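Structure-specific endonuclease subunit SLX1 (Candida glabrata, PDB 4XLG) probably cuts branched DNA as the catalytic, metal-dependent subunit of the SLX1-SLX4 endonuclease, resolving structures that arise during DNA repair and recombination. Local coordinates at residues E61-P70 with M126-V137; D9-Q17 with Y26-L37. The protein carries 1 engineered substitution. One frame throughout, in Å; residues are numbered along the deposited sequence. Where two conformers were deposited one is given.

Contact 1 (E61-P70 with M126-V137); sequences EMVAIVYGFP and MDLTLHFFNQKV
Tyr-67 and Thr-129 are a hydrogen-bonded antiparallel pair whose side chains lie alongside each other and point the same way. With CG between its backbone N and carbonyl carbon (chi1 65°), the tyrosine leans its ring toward the neighbouring strand: Thr-129 CB sits over one face of the ring, near the rim, 4.0 Å from the centroid, while His-131 CB meets the ring's edge. The threonine's methyl CG2 adds to CB, meeting Tyr-67 CE1 at 3.5 Å. The nitrogens of the His-131 ring are hydrogen-bonded to Ser-162 and Ser-164 of the next strand.

Phe-133 has CG anti to its carbonyl carbon (chi1 -61°), which sends the ring along Met-62 and onto Ile-65. Phe-133 CE2 lies 3.5 Å from Ile-65 CG2, and the methionine sulfur approaches the ring obliquely, a Met-aromatic contact. Nearby, Asn-134 ND2 donates to the syn lone pair of Glu-61 OE2 at 2.9 Å, and its OD1 caps the helix that follows, so one short side chain serves both purposes.

At the other end, Leu-128 CD2 stands over the centre of the Phe-69 ring, and Met-126 SD touches Pro-70 CD at 3.5 Å. On the opposite edge of strand 60-67, toward strand 12-18, Val-63 and Ala-64 both face Leu-15, a classic beta bulge. Strand 60-67, third of five in the sheet, thus joins the GIY-YIG hairpin to strand 129-132.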
loop_
_atom_site.group_PDB
_atom_site.type_symbol
_atom_site.label_atom_id
_atom_site.label_comp_id
_atom_site.label_asym_id
_atom_site.label_seq_id
_atom_site.Cartn_x
_atom_site.Cartn_y
_atom_site.Cartn_z
ATOM N N GLU B 61 12.224 19.770 1.514
ATOM C CA GLU B 61 10.811 19.799 1.080
ATOM C C GLU B 61 10.349 18.360 0.810
ATOM O O GLU B 61 11.054 17.627 0.120
ATOM C CB GLU B 61 10.676 20.629 -0.250
ATOM C CG GLU B 61 9.226 20.657 -0.793
ATOM C CD GLU B 61 9.152 21.243 -2.208
ATOM O OE1 GLU B 61 10.209 21.451 -2.850
ATOM O OE2 GLU B 61 8.009 21.496 -2.676
ATOM N N MET B 62 9.218 17.926 1.391
ATOM C CA MET B 62 8.705 16.608 0.992
ATOM C C MET B 62 7.955 16.813 -0.319
ATOM O O MET B 62 6.903 17.420 -0.330
ATOM C CB MET B 62 7.794 16.019 2.090
ATOM C CG MET B 62 7.309 14.578 1.690
ATOM S SD MET B 62 6.334 13.838 3.035
ATOM C CE MET B 62 7.617 13.590 4.262
ATOM N N VAL B 63 8.480 16.293 -1.435
ATOM C CA VAL B 63 7.832 16.630 -2.688
ATOM C C VAL B 63 6.787 15.616 -3.143
ATOM O O VAL B 63 5.887 15.946 -3.950
ATOM C CB VAL B 63 8.892 16.826 -3.838
ATOM C CG1 VAL B 63 9.791 18.071 -3.495
ATOM C CG2 VAL B 63 9.778 15.574 -4.101
ATOM N N ALA B 64 6.912 14.380 -2.656
ATOM C CA ALA B 64 5.968 13.317 -3.058
ATOM C C ALA B 64 5.928 12.253 -1.987
ATOM O O ALA B 64 6.900 12.060 -1.252
ATOM C CB ALA B 64 6.366 12.669 -4.413
ATOM N N ILE B 65 4.807 11.539 -1.918
ATOM C CA ILE B 65 4.777 10.386 -1.024
ATOM C C ILE B 65 3.849 9.342 -1.694
ATOM O O ILE B 65 2.831 9.707 -2.299
ATOM C CB ILE B 65 4.315 10.761 0.417
ATOM C CG1 ILE B 65 4.480 9.546 1.378
ATOM C CG2 ILE B 65 2.838 11.326 0.442
ATOM C CD1 ILE B 65 4.365 10.074 2.882
ATOM N N VAL B 66 4.249 8.084 -1.613
ATOM C CA VAL B 66 3.451 6.958 -2.101
ATOM C C VAL B 66 2.894 6.325 -0.850
ATOM O O VAL B 66 3.674 5.976 0.048
ATOM C CB VAL B 66 4.316 5.950 -2.860
ATOM C CG1 VAL B 66 3.507 4.655 -3.297
ATOM C CG2 VAL B 66 4.986 6.645 -4.112
ATOM N N TYR B 67 1.571 6.187 -0.759
ATOM C CA TYR B 67 1.041 5.597 0.474
ATOM C C TYR B 67 -0.079 4.607 0.111
ATOM O O TYR B 67 -0.336 4.356 -1.078
ATOM C CB TYR B 67 0.562 6.702 1.452
ATOM C CG TYR B 67 -0.626 7.531 0.975
ATOM C CD1 TYR B 67 -0.458 8.590 0.071
ATOM C CD2 TYR B 67 -1.921 7.263 1.468
ATOM C CE1 TYR B 67 -1.540 9.354 -0.350
ATOM C CE2 TYR B 67 -3.015 8.041 1.041
ATOM C CZ TYR B 67 -2.802 9.094 0.143
ATOM O OH TYR B 67 -3.884 9.836 -0.273
ATOM N N GLY B 68 -0.657 3.992 1.123
ATOM C CA GLY B 68 -1.654 2.924 0.892
ATOM C C GLY B 68 -1.056 1.534 1.078
ATOM O O GLY B 68 -1.702 0.535 0.720
ATOM N N PHE B 69 0.170 1.438 1.620
ATOM C CA PHE B 69 0.817 0.129 1.781
ATOM C C PHE B 69 0.087 -0.765 2.773
ATOM O O PHE B 69 -0.398 -0.281 3.786
ATOM C CB PHE B 69 2.262 0.304 2.242
ATOM C CG PHE B 69 3.146 0.871 1.146
ATOM C CD1 PHE B 69 3.617 0.023 0.150
ATOM C CD2 PHE B 69 3.428 2.228 1.077
ATOM C CE1 PHE B 69 4.397 0.504 -0.908
ATOM C CE2 PHE B 69 4.219 2.723 0.032
ATOM C CZ PHE B 69 4.718 1.856 -0.963
ATOM N N PRO B 70 0.009 -2.062 2.464
ATOM C CA PRO B 70 -0.762 -2.963 3.324
ATOM C C PRO B 70 0.001 -3.304 4.607
ATOM O O PRO B 70 -0.568 -3.926 5.504
ATOM C CB PRO B 70 -0.961 -4.219 2.449
ATOM C CG PRO B 70 0.176 -4.166 1.394
ATOM C CD PRO B 70 0.337 -2.655 1.149
ATOM N N MET B 126 -1.491 -3.673 -4.549
ATOM C CA MET B 126 -1.763 -2.765 -3.429
ATOM C C MET B 126 -2.566 -1.535 -3.803
ATOM O O MET B 126 -3.028 -0.830 -2.876
ATOM C CB MET B 126 -0.420 -2.344 -2.777
ATOM C CG MET B 126 0.424 -3.563 -2.350
ATOM S SD MET B 126 2.083 -2.969 -1.913
ATOM C CE MET B 126 2.958 -4.523 -1.818
ATOM N N ASP B 127 -2.733 -1.264 -5.115
ATOM C CA ASP B 127 -3.495 -0.059 -5.564
ATOM C C ASP B 127 -3.043 1.188 -4.797
ATOM O O ASP B 127 -3.861 1.921 -4.184
ATOM C CB ASP B 127 -5.015 -0.234 -5.375
ATOM C CG ASP B 127 -5.605 -1.285 -6.316
ATOM O OD1 ASP B 127 -5.075 -1.481 -7.441
ATOM O OD2 ASP B 127 -6.570 -1.956 -5.903
ATOM N N LEU B 128 -1.729 1.443 -4.836
ATOM C CA LEU B 128 -1.126 2.540 -4.080
ATOM C C LEU B 128 -1.568 3.900 -4.585
ATOM O O LEU B 128 -2.094 4.042 -5.701
ATOM C CB LEU B 128 0.415 2.432 -4.151
ATOM C CG LEU B 128 0.901 1.074 -3.563
ATOM C CD1 LEU B 128 2.345 0.872 -3.929
ATOM C CD2 LEU B 128 0.714 1.113 -1.981
ATOM N N THR B 129 -1.328 4.912 -3.753
ATOM C CA THR B 129 -1.599 6.280 -4.163
ATOM C C THR B 129 -0.287 7.039 -4.235
ATOM O O THR B 129 0.473 7.049 -3.253
ATOM C CB THR B 129 -2.560 6.990 -3.171
ATOM O OG1 THR B 129 -3.853 6.352 -3.262
ATOM C CG2 THR B 129 -2.714 8.530 -3.488
ATOM N N LEU B 130 -0.041 7.690 -5.375
ATOM C CA LEU B 130 1.138 8.551 -5.532
ATOM C C LEU B 130 0.649 10.013 -5.359
ATOM O O LEU B 130 -0.145 10.501 -6.162
ATOM C CB LEU B 130 1.769 8.331 -6.928
ATOM C CG LEU B 130 2.766 9.413 -7.379
ATOM C CD1 LEU B 130 3.946 9.504 -6.395
ATOM C CD2 LEU B 130 3.188 9.026 -8.814
ATOM N N HIS B 131 1.144 10.697 -4.330
ATOM C CA HIS B 131 0.666 12.050 -4.035
ATOM C C HIS B 131 1.819 13.047 -4.180
ATOM O O HIS B 131 2.876 12.840 -3.545
ATOM C CB HIS B 131 0.159 12.160 -2.590
ATOM C CG HIS B 131 -0.336 13.545 -2.273
ATOM N ND1 HIS B 131 -1.604 13.978 -2.605
ATOM C CD2 HIS B 131 0.308 14.629 -1.753
ATOM C CE1 HIS B 131 -1.734 15.257 -2.291
ATOM N NE2 HIS B 131 -0.593 15.668 -1.752
ATOM N N PHE B 132 1.602 14.119 -4.952
ATOM C CA PHE B 132 2.597 15.212 -5.061
ATOM C C PHE B 132 2.242 16.435 -4.232
ATOM O O PHE B 132 1.089 16.876 -4.226
ATOM C CB PHE B 132 2.730 15.657 -6.546
ATOM C CG PHE B 132 3.326 14.589 -7.384
ATOM C CD1 PHE B 132 4.719 14.435 -7.403
ATOM C CD2 PHE B 132 2.530 13.718 -8.117
ATOM C CE1 PHE B 132 5.332 13.416 -8.167
ATOM C CE2 PHE B 132 3.121 12.705 -8.937
ATOM C CZ PHE B 132 4.527 12.538 -8.948
ATOM N N PHE B 133 3.233 16.971 -3.528
ATOM C CA PHE B 133 3.064 18.204 -2.776
ATOM C C PHE B 133 3.605 19.378 -3.549
ATOM O O PHE B 133 3.477 20.554 -3.135
ATOM C CB PHE B 133 3.814 18.122 -1.461
ATOM C CG PHE B 133 3.330 17.008 -0.572
ATOM C CD1 PHE B 133 2.100 17.161 0.128
ATOM C CD2 PHE B 133 4.079 15.825 -0.437
ATOM C CE1 PHE B 133 1.651 16.134 0.982
ATOM C CE2 PHE B 133 3.644 14.777 0.428
ATOM C CZ PHE B 133 2.424 14.939 1.145
ATOM N N ASN B 134 4.258 19.056 -4.656
ATOM C CA ASN B 134 4.857 20.108 -5.502
ATOM C C ASN B 134 4.436 19.857 -6.934
ATOM O O ASN B 134 4.634 18.747 -7.460
ATOM C CB ASN B 134 6.405 20.118 -5.383
ATOM C CG ASN B 134 7.042 21.280 -6.179
ATOM O OD1 ASN B 134 7.013 21.280 -7.414
ATOM N ND2 ASN B 134 7.584 22.292 -5.462
ATOM N N GLN B 135 3.817 20.850 -7.555
ATOM C CA GLN B 135 3.260 20.702 -8.898
ATOM C C GLN B 135 4.341 20.621 -9.985
ATOM O O GLN B 135 4.136 19.972 -11.015
ATOM C CB GLN B 135 2.304 21.867 -9.208
ATOM C CG GLN B 135 1.716 21.865 -10.634
ATOM C CD GLN B 135 2.550 22.656 -11.635
ATOM O OE1 GLN B 135 3.168 23.665 -11.292
ATOM N NE2 GLN B 135 2.573 22.193 -12.882
ATOM N N LYS B 136 5.467 21.336 -9.797
ATOM C CA LYS B 136 6.540 21.219 -10.780
ATOM C C LYS B 136 7.123 19.804 -10.769
ATOM O O LYS B 136 7.494 19.276 -11.846
ATOM C CB LYS B 136 7.654 22.258 -10.554
ATOM C CG LYS B 136 7.173 23.665 -10.850
ATOM C CD LYS B 136 6.957 23.860 -12.365
ATOM C CE LYS B 136 6.316 25.200 -12.676
ATOM N NZ LYS B 136 6.156 25.418 -14.173
ATOM N N VAL B 137 7.190 19.184 -9.594
ATOM C CA VAL B 137 7.663 17.804 -9.502
ATOM C C VAL B 137 6.634 16.875 -10.168
ATOM O O VAL B 137 6.993 15.951 -10.938
ATOM C CB VAL B 137 7.905 17.392 -8.021
ATOM C CG1 VAL B 137 8.181 15.861 -7.907
ATOM C CG2 VAL B 137 9.113 18.216 -7.437
HETATM O O HOH W 1 5.606 21.350 -1.412
HETATM O O HOH W 2 -3.673 1.102 -1.022
#

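Contact 2 (D9-Q17 with Y26-L37); sequences DFYGCYLLQ and YIGSTPNPVRRL
Tyr-14 lays its ring over the backbone of Gly-28, joining the two strands of the antiparallel hairpin that gives the GIY-YIG nuclease fold its name: residues 12-14 (here Gly-Cys-Tyr) occupy the GIY position, and Tyr-26, Ile-27 and Gly-28 form YIG. Placed between its backbone N and carbonyl carbon (chi1 54°), Tyr-14 CG turns the ring inward across the partner strand. Tyr-14 CE2 comes within 3.3 Å of Gly-28 C, and Gly-28 CA stands 3.9 Å from the ring centroid, a CH-pi contact. Glycine, with no side chain, lets the ring settle flat on the strand.

Tyr-26 lines up beside Leu-16 on this same side of the sheet, pointing the same way. Its CB rests 4.0 Å from Leu-16 CD1, and the edge of its ring is turned to the Tyr-14 hydroxyl. His-40 meets the Tyr-26 ring edge-to-face and also hydrogen-bonds Tyr-14 OH. Leu-16 CD2 meets Leu-37 CD1 of the helix that begins at Pro-33, the two side chains sliding past each other in opposite directions. At the far end of the hairpin Phe-10 CE1 touches Pro-33 CD at 3.7 Å; rigid proline suits the first turn of a helix.

Arg-36, bent at chi2 and chi3, curls back from this helix. Its guanidinium, 69° from the plane of the Tyr-14 ring, receives Thr-30 CB over one face, and Arg-36 NH2 donates both to Tyr-14 OH (2.9 Å) and to the backbone oxygen of Ser-29 (2.8 Å).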
loop_
_atom_site.group_PDB
_atom_site.type_symbol
_atom_site.label_atom_id
_atom_site.label_comp_id
_atom_site.label_asym_id
_atom_site.label_seq_id
_atom_site.Cartn_x
_atom_site.Cartn_y
_atom_site.Cartn_z
ATOM N N ASP B 9 -3.030 2.483 9.281
ATOM C CA ASP B 9 -3.852 3.641 8.952
ATOM C C ASP B 9 -3.177 4.493 7.896
ATOM O O ASP B 9 -3.830 5.030 7.022
ATOM C CB ASP B 9 -4.116 4.495 10.229
ATOM C CG ASP B 9 -4.815 3.684 11.315
ATOM O OD1 ASP B 9 -5.553 2.693 11.005
ATOM O OD2 ASP B 9 -4.603 3.971 12.495
ATOM N N PHE B 10 -1.876 4.693 8.054
ATOM C CA PHE B 10 -1.083 5.403 7.069
ATOM C C PHE B 10 0.316 4.851 7.061
ATOM O O PHE B 10 0.923 4.702 8.116
ATOM C CB PHE B 10 -1.030 6.928 7.401
ATOM C CG PHE B 10 -0.341 7.744 6.297
ATOM C CD1 PHE B 10 1.053 7.881 6.243
ATOM C CD2 PHE B 10 -1.118 8.278 5.291
ATOM C CE1 PHE B 10 1.689 8.599 5.155
ATOM C CE2 PHE B 10 -0.517 9.037 4.212
ATOM C CZ PHE B 10 0.880 9.187 4.159
ATOM N N TYR B 11 0.851 4.527 5.882
ATOM C CA TYR B 11 2.274 4.185 5.856
ATOM C C TYR B 11 2.708 4.629 4.465
ATOM O O TYR B 11 2.096 4.207 3.459
ATOM C CB TYR B 11 2.532 2.659 6.092
ATOM C CG TYR B 11 3.798 2.453 6.920
ATOM C CD1 TYR B 11 5.096 2.729 6.347
ATOM C CD2 TYR B 11 3.719 2.104 8.252
ATOM C CE1 TYR B 11 6.260 2.601 7.145
ATOM C CE2 TYR B 11 4.857 1.959 9.033
ATOM C CZ TYR B 11 6.108 2.238 8.465
ATOM O OH TYR B 11 7.215 2.100 9.277
ATOM N N GLY B 12 3.752 5.455 4.388
ATOM C CA GLY B 12 4.073 6.017 3.087
ATOM C C GLY B 12 5.582 6.012 2.884
ATOM O O GLY B 12 6.364 6.044 3.841
ATOM N N CYS B 13 5.965 5.954 1.613
ATOM C CA CYS B 13 7.369 6.107 1.193
ATOM C C CYS B 13 7.501 7.472 0.538
ATOM O O CYS B 13 6.845 7.726 -0.465
ATOM C CB CYS B 13 7.779 5.062 0.155
ATOM S SG CYS B 13 7.937 3.395 0.773
ATOM N N TYR B 14 8.384 8.310 1.080
ATOM C CA TYR B 14 8.460 9.719 0.682
ATOM C C TYR B 14 9.752 10.036 -0.001
ATOM O O TYR B 14 10.790 9.386 0.192
ATOM C CB TYR B 14 8.290 10.661 1.899
ATOM C CG TYR B 14 9.288 10.362 3.053
ATOM C CD1 TYR B 14 10.559 10.970 3.094
ATOM C CD2 TYR B 14 8.942 9.438 4.087
ATOM C CE1 TYR B 14 11.454 10.702 4.137
ATOM C CE2 TYR B 14 9.821 9.187 5.165
ATOM C CZ TYR B 14 11.095 9.842 5.148
ATOM O OH TYR B 14 11.962 9.574 6.156
ATOM N N LEU B 15 9.660 11.077 -0.843
ATOM C CA LEU B 15 10.858 11.635 -1.486
ATOM C C LEU B 15 11.042 13.080 -0.999
ATOM O O LEU B 15 10.093 13.888 -1.076
ATOM C CB LEU B 15 10.683 11.608 -3.014
ATOM C CG LEU B 15 11.806 12.301 -3.817
ATOM C CD1 LEU B 15 13.163 11.574 -3.620
ATOM C CD2 LEU B 15 11.409 12.404 -5.314
ATOM N N LEU B 16 12.224 13.366 -0.459
ATOM C CA LEU B 16 12.564 14.732 -0.020
ATOM C C LEU B 16 13.513 15.308 -1.043
ATOM O O LEU B 16 14.320 14.595 -1.610
ATOM C CB LEU B 16 13.280 14.750 1.341
ATOM C CG LEU B 16 12.621 13.968 2.487
ATOM C CD1 LEU B 16 13.548 14.172 3.776
ATOM C CD2 LEU B 16 11.147 14.480 2.682
ATOM N N GLN B 17 13.397 16.611 -1.249
ATOM C CA GLN B 17 14.352 17.351 -2.048
ATOM C C GLN B 17 14.805 18.533 -1.213
ATOM O O GLN B 17 13.984 19.298 -0.744
ATOM C CB GLN B 17 13.693 17.830 -3.341
ATOM C CG GLN B 17 14.713 18.629 -4.258
ATOM C CD GLN B 17 14.057 19.076 -5.581
ATOM O OE1 GLN B 17 12.826 18.993 -5.748
ATOM N NE2 GLN B 17 14.873 19.552 -6.493
ATOM N N TYR B 26 16.313 12.504 -0.651
ATOM C CA TYR B 26 16.321 11.517 0.410
ATOM C C TYR B 26 15.079 10.698 0.250
ATOM O O TYR B 26 14.008 11.269 0.039
ATOM C CB TYR B 26 16.329 12.204 1.773
ATOM C CG TYR B 26 16.488 11.208 2.908
ATOM C CD1 TYR B 26 15.375 10.614 3.481
ATOM C CD2 TYR B 26 17.728 10.920 3.432
ATOM C CE1 TYR B 26 15.503 9.672 4.513
ATOM C CE2 TYR B 26 17.869 9.995 4.478
ATOM C CZ TYR B 26 16.740 9.414 5.020
ATOM O OH TYR B 26 16.846 8.520 6.040
ATOM N N ILE B 27 15.203 9.383 0.412
ATOM C CA ILE B 27 13.985 8.552 0.373
ATOM C C ILE B 27 13.812 7.802 1.688
ATOM O O ILE B 27 14.801 7.199 2.188
ATOM C CB ILE B 27 14.099 7.512 -0.785
ATOM C CG1 ILE B 27 13.993 8.254 -2.129
ATOM C CG2 ILE B 27 12.951 6.406 -0.693
ATOM C CD1 ILE B 27 14.528 7.355 -3.313
ATOM N N GLY B 28 12.598 7.796 2.264
ATOM C CA GLY B 28 12.417 6.969 3.471
ATOM C C GLY B 28 10.974 6.509 3.551
ATOM O O GLY B 28 10.213 6.685 2.603
ATOM N N SER B 29 10.599 5.867 4.664
ATOM C CA SER B 29 9.215 5.426 4.807
ATOM C C SER B 29 8.798 5.704 6.229
ATOM O O SER B 29 9.645 5.731 7.141
ATOM C CB SER B 29 9.049 3.916 4.479
ATOM O OG SER B 29 9.878 3.098 5.292
ATOM N N THR B 30 7.499 5.916 6.418
ATOM C CA THR B 30 7.024 6.329 7.752
ATOM C C THR B 30 5.512 6.133 7.927
ATOM O O THR B 30 4.767 6.306 6.977
ATOM C CB THR B 30 7.339 7.874 8.015
ATOM O OG1 THR B 30 6.947 8.231 9.351
ATOM C CG2 THR B 30 6.645 8.789 6.983
ATOM N N PRO B 31 5.090 5.926 9.168
ATOM C CA PRO B 31 3.639 5.959 9.454
ATOM C C PRO B 31 3.147 7.391 9.772
ATOM O O PRO B 31 1.938 7.571 9.941
ATOM C CB PRO B 31 3.502 5.063 10.711
ATOM C CG PRO B 31 4.784 5.331 11.462
ATOM C CD PRO B 31 5.882 5.426 10.321
ATOM N N ASN B 32 4.055 8.369 9.916
ATOM C CA ASN B 32 3.666 9.729 10.263
ATOM C C ASN B 32 4.653 10.675 9.569
ATOM O O ASN B 32 5.710 10.973 10.114
ATOM C CB ASN B 32 3.672 9.970 11.781
ATOM C CG ASN B 32 3.220 11.375 12.160
ATOM O OD1 ASN B 32 3.262 12.302 11.342
ATOM N ND2 ASN B 32 2.822 11.542 13.404
ATOM N N PRO B 33 4.259 11.156 8.408
ATOM C CA PRO B 33 5.179 11.981 7.597
ATOM C C PRO B 33 5.375 13.374 8.188
ATOM O O PRO B 33 6.414 14.002 7.870
ATOM C CB PRO B 33 4.486 12.040 6.214
ATOM C CG PRO B 33 2.961 11.955 6.572
ATOM C CD PRO B 33 2.954 10.934 7.749
ATOM N N VAL B 34 4.428 13.873 9.008
ATOM C CA VAL B 34 4.603 15.194 9.589
ATOM C C VAL B 34 5.729 15.153 10.647
ATOM O O VAL B 34 6.690 15.950 10.617
ATOM C CB VAL B 34 3.267 15.711 10.253
ATOM C CG1 VAL B 34 3.553 17.108 10.840
ATOM C CG2 VAL B 34 2.156 15.751 9.137
ATOM N N ARG B 35 5.592 14.182 11.586
ATOM C CA ARG B 35 6.590 14.007 12.619
ATOM C C ARG B 35 7.972 13.695 11.970
ATOM O O ARG B 35 9.029 14.240 12.378
ATOM C CB ARG B 35 6.168 12.858 13.528
ATOM C CG ARG B 35 7.146 12.646 14.678
ATOM C CD ARG B 35 6.498 11.661 15.690
ATOM N NE ARG B 35 7.413 11.669 16.820
ATOM C CZ ARG B 35 8.469 10.865 16.874
ATOM N NH1 ARG B 35 9.314 10.933 17.907
ATOM N NH2 ARG B 35 8.632 9.962 15.901
ATOM N N ARG B 36 7.921 12.858 10.941
ATOM C CA ARG B 36 9.191 12.458 10.269
ATOM C C ARG B 36 9.857 13.650 9.617
ATOM O O ARG B 36 11.080 13.828 9.709
ATOM C CB ARG B 36 8.931 11.400 9.224
ATOM C CG ARG B 36 10.216 10.965 8.412
ATOM C CD ARG B 36 11.320 10.427 9.331
ATOM N NE ARG B 36 10.844 9.242 10.054
ATOM C CZ ARG B 36 10.707 8.050 9.494
ATOM N NH1 ARG B 36 10.188 7.054 10.225
ATOM N NH2 ARG B 36 11.140 7.803 8.255
ATOM N N LEU B 37 9.073 14.467 8.916
ATOM C CA LEU B 37 9.680 15.644 8.308
ATOM C C LEU B 37 10.244 16.598 9.367
ATOM O O LEU B 37 11.325 17.157 9.176
ATOM C CB LEU B 37 8.632 16.324 7.390
ATOM C CG LEU B 37 9.130 17.496 6.544
ATOM C CD1 LEU B 37 10.336 17.080 5.658
ATOM C CD2 LEU B 37 7.894 17.926 5.678
HETATM O O HOH W 3 9.532 2.516 8.068
#

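Overall arrangement
From the N terminus, the chain enters contact 2 first: strand 12-18 turns back within a few residues and pairs with strand 25-30, closing a short hairpin that leads into helix 33-41. After this comes strand 60-67, which opens contact 1. Just over half of the 55 residues between its segments are helical and none is strand, and 126-137 closes this long loop. The two contacts are thus in series, neither enclosing the other. Contact 2 joins 25-30 to 12-18 and contact 1 joins 60-67 to 129-132; the pairing of 12-18 with 60-67 links them, Val-66 O probably bonding to Cys-13 N, and 160-168 adds to 129-132, parallel to it.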